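Local coordinates for protein putative thiol-disulfide isomerase or thioredoxin (Salmonella enterica subsp. enterica serovar Typhimurium, PDB 3L9V) that probably catalyses thiol-disulfide exchange in exported proteins, as a DsbA-like oxidoreductase built on the thioredoxin fold, at residues P16-F21 with H44-G49; Y155-A160 with R179-G184; R51-H56 with L73-K78; Y55-L60 with R144-V149. One frame throughout, in Å; residues are numbered along the deposited sequence. Where two conformers were deposited one is given.

Contact 1: residues P16-F21 with H44-G49; sequences PAVVEF and HVLPQG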
loop_
_atom_site.group_PDB
_atom_site.type_symbol
_atom_site.label_atom_id
_atom_site.label_comp_id
_atom_site.label_asym_id
_atom_site.label_seq_id
_atom_site.Cartn_x
_atom_site.Cartn_y
_atom_site.Cartn_z
ATOM N N PRO A 16 11.682 5.881 1.577
ATOM C CA PRO A 16 11.891 4.868 0.549
ATOM C C PRO A 16 11.780 5.531 -0.835
ATOM O O PRO A 16 11.144 6.573 -0.936
ATOM C CB PRO A 16 10.727 3.898 0.788
ATOM C CG PRO A 16 10.355 4.081 2.232
ATOM C CD PRO A 16 10.596 5.529 2.514
ATOM N N ALA A 17 12.377 4.953 -1.874
ATOM C CA ALA A 17 12.336 5.573 -3.203
ATOM C C ALA A 17 10.915 5.764 -3.692
ATOM O O ALA A 17 10.595 6.788 -4.310
ATOM C CB ALA A 17 13.115 4.766 -4.217
ATOM N N VAL A 18 10.077 4.757 -3.458
ATOM C CA VAL A 18 8.647 4.892 -3.722
ATOM C C VAL A 18 7.859 4.449 -2.506
ATOM O O VAL A 18 8.155 3.420 -1.886
ATOM C CB VAL A 18 8.179 4.086 -4.959
ATOM C CG1 VAL A 18 6.692 4.314 -5.203
ATOM C CG2 VAL A 18 8.957 4.486 -6.191
ATOM N N VAL A 19 6.873 5.245 -2.146
ATOM C CA VAL A 19 5.942 4.908 -1.084
ATOM C C VAL A 19 4.534 5.001 -1.664
ATOM O O VAL A 19 4.215 5.968 -2.354
ATOM C CB VAL A 19 6.066 5.896 0.075
ATOM C CG1 VAL A 19 4.942 5.700 1.094
ATOM C CG2 VAL A 19 7.456 5.780 0.734
ATOM N N GLU A 20 3.711 3.993 -1.397
ATOM C CA GLU A 20 2.293 4.050 -1.765
ATOM C C GLU A 20 1.352 3.836 -0.559
ATOM O O GLU A 20 1.383 2.798 0.098
ATOM C CB GLU A 20 1.993 3.045 -2.879
ATOM C CG GLU A 20 0.530 2.986 -3.250
ATOM C CD GLU A 20 0.206 1.942 -4.309
ATOM O OE1 GLU A 20 1.118 1.446 -5.010
ATOM O OE2 GLU A 20 -0.987 1.617 -4.437
ATOM N N PHE A 21 0.557 4.842 -0.235
ATOM C CA PHE A 21 -0.496 4.672 0.756
ATOM C C PHE A 21 -1.716 4.126 0.029
ATOM O O PHE A 21 -2.099 4.646 -1.042
ATOM C CB PHE A 21 -0.823 5.992 1.448
ATOM C CG PHE A 21 0.275 6.487 2.371
ATOM C CD1 PHE A 21 1.407 7.111 1.856
ATOM C CD2 PHE A 21 0.175 6.321 3.748
ATOM C CE1 PHE A 21 2.417 7.585 2.699
ATOM C CE2 PHE A 21 1.195 6.770 4.604
ATOM C CZ PHE A 21 2.313 7.409 4.077
ATOM N N HIS A 44 9.319 -2.253 -11.503
ATOM C CA HIS A 44 10.182 -2.488 -12.638
ATOM C C HIS A 44 11.094 -1.303 -12.985
ATOM O O HIS A 44 12.090 -1.482 -13.669
ATOM C CB HIS A 44 9.359 -2.915 -13.859
ATOM C CG HIS A 44 10.190 -3.191 -15.072
ATOM N ND1 HIS A 44 10.198 -2.363 -16.175
ATOM C CD2 HIS A 44 11.056 -4.194 -15.346
ATOM C CE1 HIS A 44 11.025 -2.854 -17.082
ATOM N NE2 HIS A 44 11.559 -3.960 -16.605
ATOM N N VAL A 45 10.781 -0.099 -12.526
ATOM C CA VAL A 45 11.675 1.012 -12.844
ATOM C C VAL A 45 12.455 1.473 -11.625
ATOM O O VAL A 45 13.142 2.480 -11.675
ATOM C CB VAL A 45 10.943 2.196 -13.529
ATOM C CG1 VAL A 45 10.268 1.719 -14.813
ATOM C CG2 VAL A 45 9.922 2.838 -12.586
ATOM N N LEU A 46 12.369 0.718 -10.534
ATOM C CA LEU A 46 13.136 1.065 -9.347
ATOM C C LEU A 46 14.619 0.972 -9.646
ATOM O O LEU A 46 15.078 -0.046 -10.134
ATOM C CB LEU A 46 12.804 0.113 -8.210
ATOM C CG LEU A 46 11.494 0.354 -7.455
ATOM C CD1 LEU A 46 11.283 -0.777 -6.433
ATOM C CD2 LEU A 46 11.502 1.715 -6.782
ATOM N N PRO A 47 15.377 2.041 -9.370
ATOM C CA PRO A 47 16.833 1.943 -9.517
ATOM C C PRO A 47 17.390 0.849 -8.616
ATOM O O PRO A 47 16.709 0.426 -7.680
ATOM C CB PRO A 47 17.318 3.312 -9.043
ATOM C CG PRO A 47 16.188 4.219 -9.353
ATOM C CD PRO A 47 14.960 3.408 -9.028
ATOM N N GLN A 48 18.603 0.388 -8.900
ATOM C CA GLN A 48 19.228 -0.615 -8.050
ATOM C C GLN A 48 19.374 -0.084 -6.628
ATOM O O GLN A 48 19.783 1.065 -6.414
ATOM C CB GLN A 48 20.582 -1.060 -8.612
ATOM C CG GLN A 48 21.276 -2.123 -7.767
ATOM C CD GLN A 48 22.473 -2.739 -8.462
ATOM O OE1 GLN A 48 22.698 -2.524 -9.655
ATOM N NE2 GLN A 48 23.248 -3.519 -7.719
ATOM N N GLY A 49 19.000 -0.913 -5.656
ATOM C CA GLY A 49 19.086 -0.523 -4.263
ATOM C C GLY A 49 17.841 0.147 -3.698
ATOM O O GLY A 49 17.591 0.042 -2.498
#
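L46 reaches from the loop at 44-49 to the start of a central strand, and a single methyl group does the work. Its CD2 lies 3.8 Å from V18 CG2, a normal van der Waals separation, and 4.3 Å from A17 CB, a looser one. The methyl therefore meets two successive residues at the point where the chain passes from loop into strand.

The torsions explain which branches meet. In V18, CG1 stands anti to the backbone N (chi1 -178°), which leaves CG2 anti to the carbonyl carbon and turned to the loop. L46 carries CD1 in line with its extended chain (chi2 175°), and CD2 is the branch turned toward A17 and V18. The V18 and L46 side chains meet at a slant. The patch is small, about 90 Å² over both sides, and wholly apolar, a good illustration of how one leucine can fasten a connecting loop to the beginning of an inner strand.

Polar order comes from the strand's own neighbours. V18 shares backbone hydrogen bonds with R51 and V53 on one flank, and A17 pairs with R152 on the other.

The two segments belong to a beta-alpha-beta crossover of the thioredoxin fold, in which strand 18-22 leads through helices 27-35 and 38-43 to the parallel strand 52-56. The loop at 44-49 is the return leg. L46 also packs on M52 of that second strand, while L182 of helix 167-182 touches A17, V18 and P47, so loop, strands and C-terminal helix close on one apolar cluster.

Contact 2: residues Y155-A160 with R179-G184; sequences YHINNA and RKLLAG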
loop_
_atom_site.group_PDB
_atom_site.type_symbol
_atom_site.label_atom_id
_atom_site.label_comp_id
_atom_site.label_asym_id
_atom_site.label_seq_id
_atom_site.Cartn_x
_atom_site.Cartn_y
_atom_site.Cartn_z
ATOM N N TYR A 155 7.777 13.931 -4.137
ATOM C CA TYR A 155 6.809 14.128 -5.224
ATOM C C TYR A 155 5.594 13.242 -5.014
ATOM O O TYR A 155 5.737 12.032 -4.818
ATOM C CB TYR A 155 7.436 13.813 -6.587
ATOM C CG TYR A 155 8.786 14.457 -6.825
ATOM C CD1 TYR A 155 8.913 15.841 -6.949
ATOM C CD2 TYR A 155 9.931 13.681 -6.946
ATOM C CE1 TYR A 155 10.158 16.433 -7.177
ATOM C CE2 TYR A 155 11.174 14.260 -7.169
ATOM C CZ TYR A 155 11.277 15.636 -7.279
ATOM O OH TYR A 155 12.501 16.205 -7.495
ATOM N N HIS A 156 4.415 13.858 -5.016
ATOM C CA HIS A 156 3.138 13.144 -4.964
ATOM C C HIS A 156 2.583 13.008 -6.381
ATOM O O HIS A 156 2.361 14.000 -7.059
ATOM C CB HIS A 156 2.135 13.883 -4.073
ATOM C CG HIS A 156 0.770 13.260 -4.049
ATOM N ND1 HIS A 156 -0.391 14.005 -4.159
ATOM C CD2 HIS A 156 0.373 11.974 -3.931
ATOM C CE1 HIS A 156 -1.437 13.203 -4.098
ATOM N NE2 HIS A 156 -1.001 11.958 -3.970
ATOM N N ILE A 157 2.396 11.783 -6.841
ATOM C CA ILE A 157 1.882 11.580 -8.185
ATOM C C ILE A 157 0.412 12.015 -8.218
ATOM O O ILE A 157 -0.336 11.728 -7.299
ATOM C CB ILE A 157 2.067 10.123 -8.664
ATOM C CG1 ILE A 157 3.556 9.715 -8.596
ATOM C CG2 ILE A 157 1.464 9.938 -10.077
ATOM C CD1 ILE A 157 4.498 10.455 -9.624
ATOM N N ASN A 158 0.010 12.735 -9.266
ATOM C CA ASN A 158 -1.392 13.123 -9.403
ATOM C C ASN A 158 -2.181 12.066 -10.196
ATOM O O ASN A 158 -2.159 12.079 -11.419
ATOM C CB ASN A 158 -1.508 14.501 -10.087
ATOM C CG ASN A 158 -2.952 14.986 -10.180
ATOM O OD1 ASN A 158 -3.874 14.246 -9.874
ATOM N ND2 ASN A 158 -3.145 16.232 -10.601
ATOM N N ASN A 159 -2.874 11.154 -9.514
ATOM C CA ASN A 159 -3.577 10.068 -10.222
ATOM C C ASN A 159 -4.532 10.636 -11.285
ATOM O O ASN A 159 -4.818 10.015 -12.307
ATOM C CB ASN A 159 -4.425 9.240 -9.252
ATOM C CG ASN A 159 -3.607 8.622 -8.102
ATOM O OD1 ASN A 159 -2.425 8.330 -8.249
ATOM N ND2 ASN A 159 -4.252 8.429 -6.960
ATOM N N ALA A 160 -5.059 11.812 -11.016
ATOM C CA ALA A 160 -6.146 12.305 -11.841
ATOM C C ALA A 160 -5.621 13.131 -13.022
ATOM O O ALA A 160 -6.396 13.795 -13.706
ATOM C CB ALA A 160 -7.129 13.092 -10.994
ATOM N N ARG A 179 9.220 6.702 -13.085
ATOM C CA ARG A 179 10.569 6.495 -13.587
ATOM C C ARG A 179 11.333 7.834 -13.702
ATOM O O ARG A 179 12.419 7.996 -13.142
ATOM C CB ARG A 179 10.518 5.785 -14.945
ATOM C CG ARG A 179 11.905 5.415 -15.554
ATOM C CD ARG A 179 11.811 5.222 -17.086
ATOM N NE ARG A 179 11.565 6.503 -17.730
ATOM C CZ ARG A 179 10.769 6.705 -18.779
ATOM N NH1 ARG A 179 10.114 5.697 -19.343
ATOM N NH2 ARG A 179 10.636 7.933 -19.266
ATOM N N LYS A 180 10.758 8.792 -14.421
ATOM C CA LYS A 180 11.367 10.119 -14.553
ATOM C C LYS A 180 11.775 10.732 -13.210
ATOM O O LYS A 180 12.874 11.242 -13.044
ATOM C CB LYS A 180 10.414 11.059 -15.285
ATOM C CG LYS A 180 10.846 12.529 -15.230
ATOM C CD LYS A 180 9.967 13.396 -16.131
ATOM C CE LYS A 180 8.532 13.472 -15.602
ATOM N NZ LYS A 180 7.625 14.156 -16.575
ATOM N N LEU A 181 10.867 10.664 -12.244
ATOM C CA LEU A 181 11.073 11.264 -10.940
ATOM C C LEU A 181 12.089 10.510 -10.091
ATOM O O LEU A 181 12.636 11.055 -9.129
ATOM C CB LEU A 181 9.744 11.358 -10.199
ATOM C CG LEU A 181 8.740 12.358 -10.773
ATOM C CD1 LEU A 181 7.425 12.267 -10.003
ATOM C CD2 LEU A 181 9.289 13.791 -10.742
ATOM N N LEU A 182 12.328 9.253 -10.443
ATOM C CA LEU A 182 13.356 8.481 -9.778
ATOM C C LEU A 182 14.734 8.724 -10.388
ATOM O O LEU A 182 15.723 8.235 -9.871
ATOM C CB LEU A 182 13.034 6.998 -9.881
ATOM C CG LEU A 182 11.991 6.563 -8.842
ATOM C CD1 LEU A 182 11.392 5.222 -9.208
ATOM C CD2 LEU A 182 12.674 6.501 -7.517
ATOM N N ALA A 183 14.788 9.441 -11.502
ATOM C CA ALA A 183 16.064 9.640 -12.206
ATOM C C ALA A 183 17.103 10.370 -11.341
ATOM O O ALA A 183 16.757 11.173 -10.480
ATOM C CB ALA A 183 15.836 10.394 -13.500
ATOM N N GLY A 184 18.376 10.086 -11.579
ATOM C CA GLY A 184 19.442 10.750 -10.850
ATOM C C GLY A 184 20.641 9.843 -10.676
ATOM O O GLY A 184 20.519 8.631 -10.834
#
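The two terminal methyls of L181 divide their work, one resting on an aromatic face and the other pressed against I157 closer than carbons usually come. This is the end of the thioredoxin fold, where the last strand, 155-157, is covered by the C-terminal helix 167-182. L181 CD2 sits over a face of the Y155 ring, 4.0 Å from its centroid and 15° off the normal, a clear CH-pi contact displaced a little toward the ring's rim. L181 CD1 fills the notch between the two strand residues, at 3.7 Å from Y155 CB and a tight 3.5 Å from I157 CD1. I157 and L181 run past one another in opposite directions, whereas Y155 lies aslant the leucine.

Both partners have further neighbours. W5 meets the Y155 ring edge-to-face, and R152 NH2 hydrogen-bonds to L181 O near the helix end. N159 joins Y174 of the helix to the carbonyl of P147.

Beyond the strand the chain bends through an Asx turn: A160 N donates to N158 OD1 at 2.9 Å, from 41° above the carbonyl plane.

Contact 3: residues R51-H56 with L73-K78; sequences RMVKYH and LAMVMK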
loop_
_atom_site.group_PDB
_atom_site.type_symbol
_atom_site.label_atom_id
_atom_site.label_comp_id
_atom_site.label_asym_id
_atom_site.label_seq_id
_atom_site.Cartn_x
_atom_site.Cartn_y
_atom_site.Cartn_z
ATOM N N ARG A 51 13.746 0.993 -3.027
ATOM C CA ARG A 51 12.625 0.133 -2.670
ATOM C C ARG A 51 11.272 0.830 -2.795
ATOM O O ARG A 51 11.185 2.058 -2.719
ATOM C CB ARG A 51 12.810 -0.434 -1.255
ATOM C CG ARG A 51 12.743 0.587 -0.115
ATOM C CD ARG A 51 13.301 -0.028 1.186
ATOM N NE ARG A 51 13.113 0.797 2.386
ATOM C CZ ARG A 51 13.735 1.956 2.611
ATOM N NH1 ARG A 51 14.566 2.460 1.706
ATOM N NH2 ARG A 51 13.512 2.623 3.737
HETATM N N MSE A 52 10.226 0.033 -3.001
HETATM C CA MSE A 52 8.868 0.520 -2.936
HETATM C C MSE A 52 8.281 -0.099 -1.693
HETATM O O MSE A 52 8.356 -1.310 -1.515
HETATM C CB MSE A 52 8.049 0.045 -4.147
HETATM C CG MSE A 52 6.561 0.391 -4.039
HETATM SE SE MSE A 52 5.615 -0.084 -5.682
HETATM C CE MSE A 52 3.904 0.763 -5.442
ATOM N N VAL A 53 7.672 0.741 -0.861
ATOM C CA VAL A 53 7.018 0.314 0.362
ATOM C C VAL A 53 5.560 0.767 0.354
ATOM O O VAL A 53 5.266 1.886 -0.075
ATOM C CB VAL A 53 7.726 0.921 1.585
ATOM C CG1 VAL A 53 7.136 0.378 2.848
ATOM C CG2 VAL A 53 9.229 0.607 1.525
ATOM N N LYS A 54 4.658 -0.093 0.834
ATOM C CA LYS A 54 3.244 0.243 0.913
ATOM C C LYS A 54 2.755 0.320 2.339
ATOM O O LYS A 54 3.053 -0.531 3.198
ATOM C CB LYS A 54 2.378 -0.764 0.112
ATOM C CG LYS A 54 2.812 -0.917 -1.316
ATOM C CD LYS A 54 1.813 -1.751 -2.110
ATOM C CE LYS A 54 0.482 -1.043 -2.227
ATOM N NZ LYS A 54 -0.491 -1.722 -3.140
ATOM N N TYR A 55 1.972 1.347 2.582
ATOM C CA TYR A 55 1.408 1.570 3.872
ATOM C C TYR A 55 -0.091 1.627 3.748
ATOM O O TYR A 55 -0.611 2.307 2.870
ATOM C CB TYR A 55 1.882 2.906 4.432
ATOM C CG TYR A 55 3.382 3.031 4.584
ATOM C CD1 TYR A 55 4.112 2.091 5.303
ATOM C CD2 TYR A 55 4.056 4.131 4.061
ATOM C CE1 TYR A 55 5.488 2.230 5.476
ATOM C CE2 TYR A 55 5.431 4.283 4.228
ATOM C CZ TYR A 55 6.135 3.331 4.936
ATOM O OH TYR A 55 7.485 3.477 5.084
ATOM N N HIS A 56 -0.767 0.966 4.681
ATOM C CA HIS A 56 -2.224 0.930 4.726
ATOM C C HIS A 56 -2.811 2.106 5.500
ATOM O O HIS A 56 -2.226 2.575 6.485
ATOM C CB HIS A 56 -2.715 -0.399 5.324
ATOM C CG HIS A 56 -4.131 -0.703 4.979
ATOM N ND1 HIS A 56 -5.196 -0.420 5.821
ATOM C CD2 HIS A 56 -4.689 -1.223 3.856
ATOM C CE1 HIS A 56 -6.321 -0.751 5.233
ATOM N NE2 HIS A 56 -6.048 -1.255 4.043
ATOM N N LEU A 73 1.329 -6.229 10.722
ATOM C CA LEU A 73 1.814 -7.562 11.089
ATOM C C LEU A 73 2.504 -8.200 9.893
ATOM O O LEU A 73 3.630 -8.707 9.998
ATOM C CB LEU A 73 0.665 -8.450 11.627
ATOM C CG LEU A 73 1.114 -9.859 12.003
ATOM C CD1 LEU A 73 2.191 -9.827 13.109
ATOM C CD2 LEU A 73 -0.110 -10.689 12.426
ATOM N N ALA A 74 1.829 -8.159 8.742
ATOM C CA ALA A 74 2.437 -8.550 7.478
ATOM C C ALA A 74 3.836 -7.928 7.274
ATOM O O ALA A 74 4.780 -8.611 6.905
ATOM C CB ALA A 74 1.534 -8.136 6.312
HETATM N N MSE A 75 3.949 -6.619 7.454
HETATM C CA MSE A 75 5.249 -5.964 7.289
HETATM C C MSE A 75 6.283 -6.539 8.281
HETATM O O MSE A 75 7.373 -6.946 7.895
HETATM C CB MSE A 75 5.118 -4.439 7.466
HETATM C CG MSE A 75 4.122 -3.728 6.508
HETATM SE SE MSE A 75 3.927 -1.794 6.959
HETATM C CE MSE A 75 5.497 -1.315 5.949
ATOM N N VAL A 76 5.937 -6.595 9.559
ATOM C CA VAL A 76 6.860 -7.184 10.531
ATOM C C VAL A 76 7.314 -8.589 10.092
ATOM O O VAL A 76 8.490 -8.921 10.213
ATOM C CB VAL A 76 6.251 -7.217 11.933
ATOM C CG1 VAL A 76 7.124 -8.057 12.890
ATOM C CG2 VAL A 76 6.093 -5.790 12.463
HETATM N N MSE A 77 6.388 -9.382 9.541
HETATM C CA MSE A 77 6.659 -10.779 9.189
HETATM C C MSE A 77 7.204 -10.945 7.779
HETATM O O MSE A 77 7.540 -12.047 7.375
HETATM C CB MSE A 77 5.394 -11.651 9.319
HETATM C CG MSE A 77 4.904 -11.871 10.730
HETATM SE SE MSE A 77 3.175 -12.833 10.768
HETATM C CE MSE A 77 3.618 -14.401 9.726
ATOM N N LYS A 78 7.301 -9.852 7.029
ATOM C CA LYS A 78 7.812 -9.931 5.659
ATOM C C LYS A 78 6.911 -10.762 4.783
ATOM O O LYS A 78 7.384 -11.522 3.923
ATOM C CB LYS A 78 9.230 -10.510 5.649
ATOM C CG LYS A 78 10.206 -9.639 6.436
ATOM C CD LYS A 78 11.620 -10.202 6.440
ATOM C CE LYS A 78 12.542 -9.299 7.257
ATOM N NZ LYS A 78 13.868 -9.924 7.520
#
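K54 is held at both of its polar ends. Its NZ makes salt bridges to E84 and D39, with F22 adding a cation-pi contact, while its backbone O accepts a hydrogen bond from W71 NE1. That same carbonyl oxygen also meets the methyl group of M75, a selenomethionine, with K54 O and M75 CE 3.8 Å apart. W71 and M75 stand one turn apart on helix 64-77, so a bond and a methyl from one helix arrive at one strand carbonyl.

M75 CE is the focus of the apolar part. It lies 3.6 Å from Y55 CE1 and 3.9 Å from V53 CG1, and its approach to the tyrosine ring is oblique. The chain leaves the helix extended and then turns sharply at its last torsion (chi3 84°), which swings the methyl onto the strand. Both V53 and Y55 are crossed by it at roughly a right angle. M130 of helix 125-140 lies against M75, and L137 of that helix against Y55.

Strand 52-56 and helix segment 73-77 run roughly antiparallel, at 150°, with axes 10.5 Å apart at closest. Just after this packing the helix finishes in a Schellman motif, K78 N bonding to M75 O.

Such a junction belongs to the DsbA family, in which a helical domain is inserted into the thioredoxin fold: here the sheet's edge strand meets the first helix to follow it.

Contact 4: residues Y55-L60 with R144-V149; sequences YHVSLL and RGTPSV
The cis-proline loop, a hallmark of the thioredoxin superfamily, supplies the main partner here, with T146 next to the cis peptide bond of P147 and packed on V57. The methyl T146 CG2 points at the valine's tip, 3.5 Å from V57 CG2 and 3.8 Å from V57 CG1, so the two side chains meet end-on and the threonine methyl faces both valine branches. With chi1 at 49°, T146 places OG1 between its backbone N and carbonyl carbon and turns CG2 to the valine. The hydroxyl oxygen lies instead on the side of L60, where L60 CD2 approaches T146 OG1 to a loose 4.2 Å.

The two segments continue from strand 52-56 and lead into strand 148-151, which are separated in the sheet by strand 18-22. The contact thus spans the end of that middle strand. V57 pairs through its backbone with F22 and packs on F21, while F138 of helix 125-140 also lies against its side chain.

T146 and P147 both touch C26, the first cysteine of a CxxC pattern at a helix start. This juxtaposition is consistent with the active site of thioredoxin-like oxidoreductases, where the cis-proline loop faces the redox cysteines.

Within the loop the bend is tied by a side chain: S148 OG donates to G145 O at 2.7 Å, approaching from 49° above that carbonyl's plane.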
loop_
_atom_site.group_PDB
_atom_site.type_symbol
_atom_site.label_atom_id
_atom_site.label_comp_id
_atom_site.label_asym_id
_atom_site.label_seq_id
_atom_site.Cartn_x
_atom_site.Cartn_y
_atom_site.Cartn_z
ATOM N N TYR A 55 1.972 1.347 2.582
ATOM C CA TYR A 55 1.408 1.570 3.872
ATOM C C TYR A 55 -0.091 1.627 3.748
ATOM O O TYR A 55 -0.611 2.307 2.870
ATOM C CB TYR A 55 1.882 2.906 4.432
ATOM C CG TYR A 55 3.382 3.031 4.584
ATOM C CD1 TYR A 55 4.112 2.091 5.303
ATOM C CD2 TYR A 55 4.056 4.131 4.061
ATOM C CE1 TYR A 55 5.488 2.230 5.476
ATOM C CE2 TYR A 55 5.431 4.283 4.228
ATOM C CZ TYR A 55 6.135 3.331 4.936
ATOM O OH TYR A 55 7.485 3.477 5.084
ATOM N N HIS A 56 -0.767 0.966 4.681
ATOM C CA HIS A 56 -2.224 0.930 4.726
ATOM C C HIS A 56 -2.811 2.106 5.500
ATOM O O HIS A 56 -2.226 2.575 6.485
ATOM C CB HIS A 56 -2.715 -0.399 5.324
ATOM C CG HIS A 56 -4.131 -0.703 4.979
ATOM N ND1 HIS A 56 -5.196 -0.420 5.821
ATOM C CD2 HIS A 56 -4.689 -1.223 3.856
ATOM C CE1 HIS A 56 -6.321 -0.751 5.233
ATOM N NE2 HIS A 56 -6.048 -1.255 4.043
ATOM N N VAL A 57 -3.960 2.597 5.046
ATOM C CA VAL A 57 -4.597 3.736 5.684
ATOM C C VAL A 57 -5.882 3.272 6.354
ATOM O O VAL A 57 -6.603 2.422 5.830
ATOM C CB VAL A 57 -4.880 4.912 4.702
ATOM C CG1 VAL A 57 -3.655 5.185 3.802
ATOM C CG2 VAL A 57 -6.106 4.652 3.880
ATOM N N SER A 58 -6.153 3.844 7.519
ATOM C CA SER A 58 -7.173 3.347 8.427
ATOM C C SER A 58 -8.484 4.059 8.234
ATOM O O SER A 58 -9.522 3.540 8.629
ATOM C CB SER A 58 -6.707 3.532 9.874
ATOM O OG SER A 58 -5.506 2.821 10.062
ATOM N N LEU A 59 -8.438 5.241 7.622
ATOM C CA LEU A 59 -9.616 6.098 7.623
ATOM C C LEU A 59 -10.797 5.513 6.861
ATOM O O LEU A 59 -11.948 5.835 7.145
ATOM C CB LEU A 59 -9.299 7.540 7.176
ATOM C CG LEU A 59 -8.977 7.990 5.747
ATOM C CD1 LEU A 59 -10.033 7.591 4.719
ATOM C CD2 LEU A 59 -8.805 9.506 5.752
ATOM N N LEU A 60 -10.523 4.640 5.908
ATOM C CA LEU A 60 -11.565 4.184 5.004
ATOM C C LEU A 60 -12.156 2.848 5.464
ATOM O O LEU A 60 -11.419 1.943 5.881
ATOM C CB LEU A 60 -10.979 4.050 3.599
ATOM C CG LEU A 60 -11.884 4.045 2.384
ATOM C CD1 LEU A 60 -12.649 5.365 2.230
ATOM C CD2 LEU A 60 -11.020 3.791 1.175
ATOM N N ARG A 144 -4.067 12.455 1.589
ATOM C CA ARG A 144 -5.456 12.929 1.497
ATOM C C ARG A 144 -6.419 11.858 0.986
ATOM O O ARG A 144 -7.635 12.045 0.989
ATOM C CB ARG A 144 -5.520 14.146 0.562
ATOM C CG ARG A 144 -4.772 15.370 1.090
ATOM C CD ARG A 144 -4.978 16.587 0.199
ATOM N NE ARG A 144 -4.040 16.610 -0.916
ATOM C CZ ARG A 144 -4.373 16.365 -2.180
ATOM N NH1 ARG A 144 -5.635 16.088 -2.495
ATOM N NH2 ARG A 144 -3.445 16.407 -3.129
ATOM N N GLY A 145 -5.871 10.746 0.518
ATOM C CA GLY A 145 -6.680 9.686 -0.048
ATOM C C GLY A 145 -5.822 8.574 -0.598
ATOM O O GLY A 145 -4.608 8.551 -0.395
ATOM N N THR A 146 -6.450 7.654 -1.314
ATOM C CA THR A 146 -5.747 6.486 -1.806
ATOM C C THR A 146 -6.155 6.176 -3.236
ATOM O O THR A 146 -7.254 6.513 -3.660
ATOM C CB THR A 146 -6.112 5.244 -0.954
ATOM O OG1 THR A 146 -7.539 5.171 -0.828
ATOM C CG2 THR A 146 -5.487 5.324 0.452
ATOM N N PRO A 147 -5.265 5.524 -3.987
ATOM C CA PRO A 147 -3.850 5.308 -3.657
ATOM C C PRO A 147 -3.081 6.640 -3.710
ATOM O O PRO A 147 -3.414 7.490 -4.519
ATOM C CB PRO A 147 -3.380 4.458 -4.825
ATOM C CG PRO A 147 -4.262 4.915 -5.950
ATOM C CD PRO A 147 -5.593 5.010 -5.319
ATOM N N SER A 148 -2.087 6.830 -2.859
ATOM C CA SER A 148 -1.256 8.025 -2.947
ATOM C C SER A 148 0.168 7.561 -3.053
ATOM O O SER A 148 0.700 6.973 -2.099
ATOM C CB SER A 148 -1.409 8.913 -1.707
ATOM O OG SER A 148 -2.588 9.681 -1.747
ATOM N N VAL A 149 0.756 7.784 -4.224
ATOM C CA VAL A 149 2.116 7.370 -4.528
ATOM C C VAL A 149 3.074 8.559 -4.380
ATOM O O VAL A 149 2.821 9.630 -4.920
ATOM C CB VAL A 149 2.214 6.881 -5.953
ATOM C CG1 VAL A 149 3.669 6.527 -6.297
ATOM C CG2 VAL A 149 1.264 5.675 -6.168
#

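All four contacts reach one mixed sheet, ordered 5-7, 155-157, 148-151, 18-22, 52-56, and together they join the sheet to the helices and loops around it. Contact 1 opens at strand 18-22; contacts 3 and 4 both start from strand 52-56 and share Y55 and H56; contact 2 comes last along the chain. Contacts 2 and 3 have centres about 21 Å apart and do not touch, one packing the C-terminal helix, the other the inserted helices. Contact 1 lies between them, about 11 Å from contact 2 and 13 Å from contact 3 (centres). Contact 4, about 14 Å from contact 3, closes an excursion of 83 residues, most of it helical, bringing the cis-proline loop back beside C26.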